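Local coordinates for flocculation protein FLO11 (Saccharomyces cerevisiae, PDB 4UYT) that mediates homotypic yeast cell-cell adhesion in flocculation through its N-terminal, fibronectin type III-like domain, and as a whole protein supports biofilm development and invasive growth, at residues D19-M24 against I29-L34; I59-L64 against Q80-N85; V103-D108 against C112-P117. All coordinates share one frame; numbering follows the deposited sequence.

Interaction 1 of 3, residues D19-M24 against I29-L34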
# COMPACT_ATOMS: atom_id res chain seq x y z
N ASP A 19 2.15 -1.25 -16.74
CA ASP A 19 2.39 -2.63 -16.38
C ASP A 19 3.17 -2.64 -15.08
O ASP A 19 4.37 -2.33 -15.06
CB ASP A 19 3.19 -3.28 -17.52
CG ASP A 19 3.58 -4.72 -17.26
OD1 ASP A 19 3.27 -5.25 -16.17
OD2 ASP A 19 4.23 -5.31 -18.17
N PHE A 20 2.49 -2.97 -13.99
CA PHE A 20 3.14 -3.08 -12.67
C PHE A 20 3.75 -4.46 -12.46
O PHE A 20 4.74 -4.62 -11.74
CB PHE A 20 2.14 -2.77 -11.55
CG PHE A 20 1.60 -1.37 -11.63
CD1 PHE A 20 2.30 -0.31 -11.11
CD2 PHE A 20 0.40 -1.12 -12.26
CE1 PHE A 20 1.84 0.98 -11.23
CE2 PHE A 20 -0.06 0.16 -12.40
CZ PHE A 20 0.66 1.21 -11.90
N ASN A 21 3.18 -5.45 -13.12
CA ASN A 21 3.62 -6.82 -12.92
C ASN A 21 5.07 -6.99 -13.29
O ASN A 21 5.81 -7.71 -12.62
CB ASN A 21 2.73 -7.76 -13.72
CG ASN A 21 1.37 -7.93 -13.08
OD1 ASN A 21 1.21 -7.74 -11.85
ND2 ASN A 21 0.38 -8.29 -13.88
N TRP A 22 5.47 -6.32 -14.35
CA TRP A 22 6.86 -6.40 -14.80
C TRP A 22 7.89 -6.12 -13.69
O TRP A 22 8.89 -6.81 -13.57
CB TRP A 22 7.03 -5.43 -15.97
CG TRP A 22 8.38 -5.30 -16.52
CD1 TRP A 22 8.89 -6.02 -17.57
CD2 TRP A 22 9.40 -4.37 -16.13
NE1 TRP A 22 10.17 -5.60 -17.84
CE2 TRP A 22 10.50 -4.58 -16.99
CE3 TRP A 22 9.47 -3.36 -15.17
CZ2 TRP A 22 11.69 -3.84 -16.89
CZ3 TRP A 22 10.65 -2.62 -15.07
CH2 TRP A 22 11.74 -2.87 -15.92
N HIS A 23 7.62 -5.11 -12.88
CA HIS A 23 8.58 -4.72 -11.86
C HIS A 23 8.75 -5.76 -10.76
O HIS A 23 9.85 -5.92 -10.23
CB HIS A 23 8.17 -3.37 -11.25
CG HIS A 23 9.21 -2.80 -10.35
ND1 HIS A 23 10.39 -2.26 -10.79
CD2 HIS A 23 9.25 -2.76 -9.00
CE1 HIS A 23 11.10 -1.86 -9.74
NE2 HIS A 23 10.42 -2.15 -8.65
N MET A 24 7.68 -6.46 -10.41
CA MET A 24 7.78 -7.60 -9.50
C MET A 24 8.41 -8.81 -10.19
O MET A 24 9.32 -9.43 -9.65
CB MET A 24 6.41 -7.94 -8.94
CG MET A 24 5.99 -6.88 -7.91
SD MET A 24 4.23 -6.85 -7.44
CE MET A 24 3.51 -6.20 -8.96
N ILE A 29 9.70 -11.47 -7.52
CA ILE A 29 8.71 -11.31 -6.45
C ILE A 29 7.36 -11.76 -6.98
O ILE A 29 6.97 -11.38 -8.09
CB ILE A 29 8.61 -9.84 -5.95
CG1 ILE A 29 9.95 -9.36 -5.39
CG2 ILE A 29 7.55 -9.69 -4.87
CD1 ILE A 29 10.06 -7.86 -5.28
N MET A 30 6.62 -12.53 -6.20
CA MET A 30 5.25 -12.88 -6.58
C MET A 30 4.44 -11.62 -6.80
O MET A 30 4.60 -10.63 -6.08
CB MET A 30 4.59 -13.73 -5.50
CG MET A 30 3.18 -14.19 -5.86
SD MET A 30 2.38 -15.11 -4.54
CE MET A 30 2.06 -13.80 -3.37
N GLN A 31 3.55 -11.63 -7.77
CA GLN A 31 2.71 -10.48 -8.02
C GLN A 31 1.73 -10.22 -6.88
O GLN A 31 1.06 -11.12 -6.37
CB GLN A 31 1.95 -10.64 -9.31
CG GLN A 31 2.87 -10.60 -10.53
CD GLN A 31 2.17 -11.04 -11.79
OE1 GLN A 31 0.94 -11.19 -11.84
NE2 GLN A 31 2.96 -11.21 -12.83
N TYR A 32 1.63 -8.95 -6.50
CA TYR A 32 0.60 -8.43 -5.58
C TYR A 32 -0.11 -7.28 -6.28
O TYR A 32 0.47 -6.63 -7.15
CB TYR A 32 1.22 -7.89 -4.28
CG TYR A 32 1.85 -8.92 -3.39
CD1 TYR A 32 3.08 -9.48 -3.70
CD2 TYR A 32 1.25 -9.26 -2.16
CE1 TYR A 32 3.68 -10.40 -2.85
CE2 TYR A 32 1.84 -10.18 -1.32
CZ TYR A 32 3.05 -10.75 -1.68
OH TYR A 32 3.65 -11.65 -0.83
N THR A 33 -1.31 -6.98 -5.79
CA THR A 33 -2.05 -5.80 -6.16
C THR A 33 -2.42 -5.01 -4.92
O THR A 33 -2.52 -5.55 -3.81
CB THR A 33 -3.33 -6.15 -6.95
OG1 THR A 33 -4.18 -6.97 -6.15
CG2 THR A 33 -3.00 -6.86 -8.27
N LEU A 34 -2.67 -3.73 -5.13
CA LEU A 34 -3.12 -2.82 -4.08
C LEU A 34 -4.26 -1.99 -4.60
O LEU A 34 -4.17 -1.46 -5.71
CB LEU A 34 -1.96 -1.94 -3.58
CG LEU A 34 -2.30 -0.95 -2.46
CD1 LEU A 34 -1.09 -0.69 -1.56
CD2 LEU A 34 -2.85 0.38 -2.96

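Interaction 2 of 3, residues I59-L64 against Q80-N85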
# COMPACT_ATOMS: atom_id res chain seq x y z
N ILE A 59 -0.34 -17.26 0.61
CA ILE A 59 0.81 -17.60 1.44
C ILE A 59 0.38 -17.57 2.89
O ILE A 59 -0.06 -16.56 3.42
CB ILE A 59 1.99 -16.64 1.20
CG1 ILE A 59 2.41 -16.70 -0.26
CG2 ILE A 59 3.15 -16.97 2.15
CD1 ILE A 59 3.54 -15.74 -0.60
N ASP A 60 0.51 -18.73 3.53
CA ASP A 60 0.11 -18.86 4.91
C ASP A 60 0.86 -17.90 5.82
O ASP A 60 2.05 -17.63 5.62
CB ASP A 60 0.36 -20.29 5.40
CG ASP A 60 -0.32 -20.56 6.72
OD1 ASP A 60 -1.50 -20.98 6.69
OD2 ASP A 60 0.29 -20.34 7.79
N LEU A 61 0.16 -17.41 6.84
CA LEU A 61 0.76 -16.49 7.80
C LEU A 61 2.05 -17.02 8.45
O LEU A 61 2.90 -16.25 8.85
CB LEU A 61 -0.27 -16.12 8.89
CG LEU A 61 0.14 -15.02 9.87
CD1 LEU A 61 0.39 -13.69 9.17
CD2 LEU A 61 -0.90 -14.84 10.98
N LYS A 62 2.19 -18.34 8.55
CA LYS A 62 3.34 -18.91 9.23
C LYS A 62 4.66 -18.54 8.56
O LYS A 62 5.71 -18.52 9.22
CB LYS A 62 3.21 -20.44 9.33
CG LYS A 62 3.49 -21.18 8.04
CD LYS A 62 3.08 -22.64 8.14
CE LYS A 62 3.49 -23.39 6.89
NZ LYS A 62 2.99 -24.79 6.94
N TYR A 63 4.62 -18.24 7.27
CA TYR A 63 5.84 -17.87 6.55
C TYR A 63 6.31 -16.44 6.84
O TYR A 63 7.43 -16.08 6.50
CB TYR A 63 5.63 -18.02 5.05
CG TYR A 63 5.36 -19.43 4.57
CD1 TYR A 63 6.38 -20.36 4.46
CD2 TYR A 63 4.07 -19.82 4.23
CE1 TYR A 63 6.14 -21.64 4.01
CE2 TYR A 63 3.82 -21.11 3.79
CZ TYR A 63 4.86 -22.01 3.68
OH TYR A 63 4.59 -23.28 3.25
N LEU A 64 5.43 -15.63 7.43
CA LEU A 64 5.70 -14.21 7.64
C LEU A 64 6.45 -13.90 8.93
O LEU A 64 6.07 -14.36 10.01
CB LEU A 64 4.38 -13.45 7.63
CG LEU A 64 4.49 -11.92 7.62
CD1 LEU A 64 5.04 -11.42 6.29
CD2 LEU A 64 3.14 -11.30 7.91
N GLN A 80 3.30 -0.36 11.47
CA GLN A 80 3.55 -1.77 11.65
C GLN A 80 2.27 -2.56 11.50
O GLN A 80 1.26 -2.26 12.13
CB GLN A 80 4.16 -2.02 13.03
CG GLN A 80 4.86 -3.37 13.13
CD GLN A 80 6.25 -3.39 12.53
OE1 GLN A 80 7.01 -2.43 12.63
NE2 GLN A 80 6.60 -4.50 11.90
N LEU A 81 2.30 -3.60 10.67
CA LEU A 81 1.13 -4.47 10.47
C LEU A 81 1.32 -5.83 11.12
O LEU A 81 0.37 -6.40 11.63
CB LEU A 81 0.78 -4.66 8.99
CG LEU A 81 0.49 -3.35 8.26
CD1 LEU A 81 0.17 -3.66 6.80
CD2 LEU A 81 -0.65 -2.57 8.89
N TYR A 82 2.55 -6.32 11.12
CA TYR A 82 2.85 -7.60 11.71
C TYR A 82 4.30 -7.58 12.13
O TYR A 82 5.18 -7.16 11.38
CB TYR A 82 2.63 -8.72 10.72
CG TYR A 82 2.59 -10.08 11.34
CD1 TYR A 82 1.41 -10.58 11.84
CD2 TYR A 82 3.72 -10.87 11.41
CE1 TYR A 82 1.34 -11.85 12.37
CE2 TYR A 82 3.67 -12.13 11.94
CZ TYR A 82 2.48 -12.62 12.41
OH TYR A 82 2.42 -13.89 12.93
N GLY A 83 4.56 -8.06 13.32
CA GLY A 83 5.92 -8.25 13.73
C GLY A 83 5.98 -8.74 15.16
O GLY A 83 5.41 -8.13 16.06
N TYR A 84 6.68 -9.85 15.33
CA TYR A 84 6.91 -10.39 16.65
C TYR A 84 7.70 -9.41 17.53
O TYR A 84 7.37 -9.19 18.71
CB TYR A 84 7.66 -11.72 16.52
CG TYR A 84 6.83 -12.82 15.91
CD1 TYR A 84 5.98 -13.57 16.70
CD2 TYR A 84 6.87 -13.11 14.54
CE1 TYR A 84 5.21 -14.59 16.17
CE2 TYR A 84 6.11 -14.13 14.00
CZ TYR A 84 5.27 -14.86 14.82
OH TYR A 84 4.51 -15.90 14.31
N ASN A 85 8.73 -8.81 16.96
CA ASN A 85 9.57 -7.89 17.72
C ASN A 85 8.77 -6.70 18.32
O ASN A 85 9.12 -6.17 19.38
CB ASN A 85 10.72 -7.35 16.86
CG ASN A 85 11.76 -8.41 16.53
OD1 ASN A 85 11.80 -9.49 17.11
ND2 ASN A 85 12.63 -8.07 15.60
O HOH W 1 4.04 -15.64 11.38

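Interaction 3 of 3, residues V103-D108 against C112-P117. With NA (sodium ion), chain B.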
# COMPACT_ATOMS: atom_id res chain seq x y z
N VAL A 103 -2.65 9.79 6.00
CA VAL A 103 -1.68 10.39 5.11
C VAL A 103 -1.96 11.88 5.02
O VAL A 103 -3.10 12.31 5.18
CB VAL A 103 -1.69 9.77 3.70
CG1 VAL A 103 -1.33 8.30 3.76
CG2 VAL A 103 -3.04 9.98 3.01
N TYR A 104 -0.93 12.64 4.69
CA TYR A 104 -1.08 14.01 4.30
C TYR A 104 -0.99 14.05 2.77
O TYR A 104 0.04 13.70 2.19
CB TYR A 104 0.04 14.89 4.88
CG TYR A 104 0.27 14.79 6.36
CD1 TYR A 104 -0.77 14.77 7.28
CD2 TYR A 104 1.59 14.77 6.85
CE1 TYR A 104 -0.53 14.72 8.64
CE2 TYR A 104 1.83 14.71 8.21
CZ TYR A 104 0.78 14.69 9.10
OH TYR A 104 1.07 14.64 10.43
N ALA A 105 -2.09 14.41 2.12
CA ALA A 105 -2.17 14.41 0.63
C ALA A 105 -2.29 15.82 0.19
O ALA A 105 -3.30 16.47 0.48
CB ALA A 105 -3.34 13.56 0.15
N THR A 106 -1.27 16.33 -0.47
CA THR A 106 -1.20 17.72 -0.81
C THR A 106 -0.81 18.02 -2.26
O THR A 106 -1.01 19.14 -2.66
CB THR A 106 -0.23 18.47 0.12
OG1 THR A 106 1.07 17.91 -0.09
CG2 THR A 106 -0.65 18.37 1.57
N GLN A 107 -0.25 17.09 -3.02
CA GLN A 107 0.19 17.42 -4.38
C GLN A 107 -1.00 17.38 -5.31
O GLN A 107 -1.65 16.36 -5.46
CB GLN A 107 1.30 16.46 -4.85
CG GLN A 107 2.55 16.51 -3.99
CD GLN A 107 2.98 17.91 -3.64
OE1 GLN A 107 2.87 18.35 -2.46
NE2 GLN A 107 3.43 18.65 -4.67
N ASP A 108 -1.32 18.49 -5.93
CA ASP A 108 -2.52 18.58 -6.76
C ASP A 108 -2.41 17.78 -8.06
O ASP A 108 -1.41 17.85 -8.78
CB ASP A 108 -2.79 20.03 -7.16
CG ASP A 108 -3.10 20.93 -6.01
OD1 ASP A 108 -3.65 20.46 -5.01
OD2 ASP A 108 -2.78 22.14 -6.08
N CYS A 112 -9.21 20.34 -7.92
CA CYS A 112 -10.14 19.62 -7.05
C CYS A 112 -9.58 18.39 -6.37
O CYS A 112 -10.22 17.93 -5.44
CB CYS A 112 -11.41 19.21 -7.80
SG CYS A 112 -12.57 20.53 -8.14
N GLN A 113 -8.44 17.87 -6.84
CA GLN A 113 -7.99 16.53 -6.47
C GLN A 113 -6.52 16.51 -6.14
O GLN A 113 -5.75 17.27 -6.73
CB GLN A 113 -8.29 15.55 -7.59
CG GLN A 113 -9.78 15.57 -7.86
CD GLN A 113 -10.21 14.68 -8.92
OE1 GLN A 113 -9.78 14.80 -10.08
NE2 GLN A 113 -11.02 13.68 -8.52
N VAL A 114 -6.15 15.65 -5.19
CA VAL A 114 -4.79 15.52 -4.71
C VAL A 114 -4.36 14.06 -4.81
O VAL A 114 -5.18 13.15 -4.62
CB VAL A 114 -4.62 16.02 -3.24
CG1 VAL A 114 -4.42 17.53 -3.18
CG2 VAL A 114 -5.73 15.49 -2.33
N TRP A 115 -3.07 13.86 -5.01
CA TRP A 115 -2.44 12.57 -5.00
C TRP A 115 -2.23 12.04 -3.60
O TRP A 115 -1.78 12.74 -2.68
CB TRP A 115 -1.06 12.64 -5.66
CG TRP A 115 -1.07 12.79 -7.15
CD1 TRP A 115 -0.84 13.91 -7.87
CD2 TRP A 115 -1.29 11.74 -8.09
NE1 TRP A 115 -0.89 13.63 -9.20
CE2 TRP A 115 -1.14 12.29 -9.38
CE3 TRP A 115 -1.54 10.38 -7.98
CZ2 TRP A 115 -1.27 11.53 -10.54
CZ3 TRP A 115 -1.64 9.62 -9.13
CH2 TRP A 115 -1.51 10.20 -10.40
N MET A 116 -2.47 10.76 -3.45
CA MET A 116 -1.93 10.02 -2.34
C MET A 116 -0.40 10.17 -2.31
O MET A 116 0.23 9.97 -3.34
CB MET A 116 -2.27 8.56 -2.54
CG MET A 116 -1.87 7.63 -1.42
SD MET A 116 -2.29 5.93 -1.80
CE MET A 116 -0.92 5.49 -2.87
N PRO A 117 0.22 10.45 -1.16
CA PRO A 117 1.68 10.40 -1.09
C PRO A 117 2.11 8.95 -1.15
O PRO A 117 1.48 8.10 -0.49
CB PRO A 117 1.99 11.05 0.29
CG PRO A 117 0.76 10.73 1.13
CD PRO A 117 -0.40 10.74 0.15
NA NA B . -0.31 15.20 -11.56
O HOH W 2 0.28 14.40 -2.13
O HOH W 3 -1.98 16.47 -13.04

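Interaction 1 of 3, residues D19-M24 against I29-L34
Ile29 N donates to Met24 O over 3.0 Å, the one backbone-to-backbone hydrogen bond between 19-24 and 29-34. The bond is fairly straight at nitrogen, but the donor stands well above the carbonyl plane and uses neither lone pair. The same two residues bring the backbones closest, with 4.9 Å between Met24 CA and Ile29 CA. Around this point the chain changes from a short helix to the approach of strand 32-43. At the start of the helical turn, Trp22 N gives a capping bond to Asp19 OD1 (3.0 Å), met from above the carboxylate plane.

Met24 has the largest share of the contact. Its CB lies against Ile29 CB, while the first two torsions, chi2 extended, carry SD to Tyr32 N and the bend at chi3 (-71°) brings CE round to Tyr32 O. SD accepts a weak hydrogen bond from Tyr32 N, long at 3.5 Å but nearly linear (169°), and CE rests 3.6 Å from Tyr32 O. Asn21 and Gln31, both partly exposed, cross at about a right angle, yet their amide planes are 7° apart and stacked, Asn21 OD1 lying 3.4 Å from Gln31 CD, with no hydrogen bond between the two oxygens. Gln31 NE2 is instead hydrogen-bonded to Asp25 OD1, which restrains that amide's rotation.

Strand 143-147 packs here through Leu146, which touches both Met24 and Tyr32, and Phe144, which meets Ile29; from strand 120-125, Tyr125 OH bonds Tyr32 OH. The arrangement is that of a short helix packed beside the entry to a long strand, where methionine, isoleucine and tyrosine join the sheet containing 32-43 to the one containing 143-147 in this fibronectin type III-like β-domain.

Interaction 2 of 3, residues I59-L64 against Q80-N85
Leu61 and Leu64 both press on the ring of Tyr82, from different directions. Leu61 approaches head-on and lays CD1 over one face: the methyl carbon is 4.2 Å from the ring centroid and 25° off the normal, a CH-pi contact displaced toward the CE1 rim. Leu64 slides past the tyrosine in the opposite sense, bringing CD2 within 3.6 Å of Tyr82 CD2 at an oblique angle. With CG anti to the backbone N (chi1 -166°), the Tyr82 ring extends toward the 3-10 turn at 61-63 and meets both leucines. Tyr84 joins at the periphery, Leu64 O lying near its ring plane at the edge, 4.0 Å from CE2.

No direct hydrogen bond joins the segments; one water does. It donates to Leu61 O and Leu64 O, each at 2.8 Å, and accepts from Tyr82 OH at 2.8 Å and from Tyr84 OH at 3.0 Å. Asp60 OD2 accepts from Lys62 N, an Asx turn that leads into the 3-10 segment. Four bonds thus occupy the water completely, two given and two received, which implies an ordered bridge between two backbone carbonyls and two phenols, beside an apolar patch of leucine methyls on an aromatic ring.

Interaction 3 of 3, residues V103-D108 against C112-P117
Trp115 N donates to Gln107 O at 2.9 Å, nearly straight at the hydrogen (171°) and nearly along the C=O axis, and this bond ties 103-108 to 112-117. The same carbonyl oxygen also receives a CA-H...O contact from Val114 CA at 3.3 Å. Next to it, Asp108 and Val114 form a single beta bridge with their CA atoms 4.3 Å apart. A water extends the pairing: it accepts from Gln107 N and donates to Trp115 O.

The side-chain shell is close-packed. Ala105 CB lies 3.3 Å from Trp115 O and also meets Val114 CG2, while Val114 CG1 reaches Asp108 OD1. Farther along, the Pro117 ring lies against the start of 103-108, its CG 3.2 Å from Tyr104 O and 3.7 Å from Val103 CB. A modelled sodium ion lies in the indole plane of Trp115, 2.9 Å from NE1, with a water at 2.6 Å from the ion. An indole N-H has no lone pair to offer a cation in the ring plane, so the assignment of this ion at NE1 is doubtful.

Outside the contact, Trp168 of strand 166-169 packs on Ala105, Val114 and Met116, and Tyr47 of strand 46-55 touches Ala105 and Val114. Gln113 is fixed by Asn110 and Asn169, and Cys112 is clamped to Cys176 by a disulfide. Strand 113-115 is an outermost strand of a three-stranded antiparallel sheet, and 96-104 one of a four-stranded sheet; the end-to-end directions of 103-108 and 113-117 differ by 132°. What results is a close chain reversal with a single beta bridge, in which the loop leaving edge strand 96-104 pairs with edge strand 113-115 in the β-rich Flo11 domain.

Overall arrangement
The three contacts lie in series along the chain of one Flo11 domain. Interactions 1 and 2 have centres about 20 Å apart and touch directly: Met30 CE packs 3.7 Å from Ile59 CD1, so the approach to strand 32-43 meets the loop before strand 64-70. Interaction 3 stands apart, its centre about 24 Å from that of interaction 1 and about 30 Å from that of interaction 2, which lies across the centre of the chain. Interactions 1 and 3 nevertheless reach the same sheet, through strands 32-43 and 96-104. A modelled sodium ion lies beside Trp115 in interaction 3, its assignment there doubtful; the Tyr82 side chain of interaction 2 is about 11 Å from another.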